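Local coordinates for protein putative modification methylase (Thermus thermophilus, PDB 2ZIG) that probably transfers a methyl group from S-adenosylmethionine to the N4 atom of cytosine in DNA, at residues T249-A252 / A253-G257. Numbering follows the deposited sequence.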
# COMPACT_ATOMS: atom_id res chain seq x y z
N THR B 249 8.05 6.07 -20.23
CA THR B 249 6.85 5.36 -20.64
C THR B 249 6.59 5.41 -22.14
O THR B 249 6.15 4.43 -22.73
CB THR B 249 5.62 5.88 -19.89
OG1 THR B 249 5.86 5.81 -18.48
CG2 THR B 249 4.39 5.05 -20.25
N LEU B 250 6.83 6.57 -22.75
CA LEU B 250 6.63 6.73 -24.19
C LEU B 250 7.58 5.77 -24.90
O LEU B 250 7.21 5.10 -25.85
CB LEU B 250 6.96 8.17 -24.60
CG LEU B 250 5.93 9.31 -24.43
CD1 LEU B 250 4.86 8.96 -23.43
CD2 LEU B 250 6.67 10.57 -24.03
N ILE B 251 8.82 5.71 -24.42
CA ILE B 251 9.83 4.83 -25.00
C ILE B 251 9.44 3.36 -24.86
O ILE B 251 9.52 2.61 -25.83
CB ILE B 251 11.19 5.08 -24.32
CG1 ILE B 251 11.66 6.49 -24.68
CG2 ILE B 251 12.20 4.03 -24.74
CD1 ILE B 251 12.94 6.90 -23.97
N ALA B 252 9.02 2.96 -23.67
CA ALA B 252 8.60 1.58 -23.41
C ALA B 252 7.44 1.23 -24.33
O ALA B 252 7.40 0.14 -24.89
CB ALA B 252 8.17 1.42 -21.95
N ALA B 253 6.51 2.15 -24.49
CA ALA B 253 5.35 1.92 -25.35
C ALA B 253 5.76 1.71 -26.81
O ALA B 253 5.39 0.72 -27.44
CB ALA B 253 4.40 3.10 -25.24
N ALA B 254 6.54 2.64 -27.35
CA ALA B 254 6.97 2.55 -28.73
C ALA B 254 7.84 1.33 -29.03
O ALA B 254 7.73 0.73 -30.10
CB ALA B 254 7.71 3.81 -29.13
N ARG B 255 8.70 0.95 -28.09
CA ARG B 255 9.56 -0.21 -28.32
C ARG B 255 8.74 -1.49 -28.44
O ARG B 255 9.21 -2.47 -29.01
CB ARG B 255 10.58 -0.37 -27.19
CG ARG B 255 11.67 0.69 -27.17
CD ARG B 255 12.43 0.63 -25.86
NE ARG B 255 13.11 -0.65 -25.67
CZ ARG B 255 14.27 -0.95 -26.23
NH1 ARG B 255 14.84 -2.14 -26.01
NH2 ARG B 255 14.87 -0.07 -27.01
N TRP B 256 7.52 -1.47 -27.92
CA TRP B 256 6.65 -2.64 -27.97
C TRP B 256 5.43 -2.54 -28.88
O TRP B 256 4.42 -3.19 -28.65
CB TRP B 256 6.24 -3.05 -26.56
CG TRP B 256 7.38 -3.66 -25.85
CD1 TRP B 256 8.36 -3.01 -25.17
CD2 TRP B 256 7.79 -5.03 -25.95
NE1 TRP B 256 9.37 -3.89 -24.84
CE2 TRP B 256 9.05 -5.13 -25.31
CE3 TRP B 256 7.22 -6.18 -26.51
CZ2 TRP B 256 9.75 -6.34 -25.23
CZ3 TRP B 256 7.92 -7.38 -26.43
CH2 TRP B 256 9.17 -7.44 -25.79
N GLY B 257 5.53 -1.73 -29.93
CA GLY B 257 4.41 -1.62 -30.85
C GLY B 257 3.13 -0.98 -30.35
O GLY B 257 2.06 -1.25 -30.88
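Ile251 and Arg255, one turn apart, with Arg255 the last residue of helix 248-255, extend alongside one another in the same direction, with Ile251 CG2 3.6 Å from Arg255 CD. The helix links strands 238-241 and 259-264 in a beta-alpha-beta unit of the Rossmann-like methyltransferase fold and illustrates how a short helix is brought to an end. Ile251 presents CG2 to the arginine because this branch lies anti to its own backbone N. Alongside this contact between the Ile251 methyl and the Arg255 methylenes, Arg255 N donates to Ile251 O at 2.9 Å; the preceding bond, from Ala254 N to Leu250 O, is nearly straight at 171°. One residue on, the pattern weakens: Trp256 N makes only a weak bond to Ala252 O (3.4 Å, N-H...O angle 129°) and also a bond to Ala253 O. The same Ala252 carbonyl oxygen lies at the edge of the indole, in its plane. Gly257, with positive phi (67°), then closes the helix in a Schellman motif, in which Arg258 N turns back to Ala253 O. Further out, Glu226 of helix 222-232 forms a salt bridge with Arg255 NE, while Glu280 O accepts a bond from Arg255 NH2, so the guanidinium is held from two helices. At the other end, Thr249 follows the S-adenosylmethionine-binding Thr248, and its OG1 is hydrogen-bonded to Asp241 OD2.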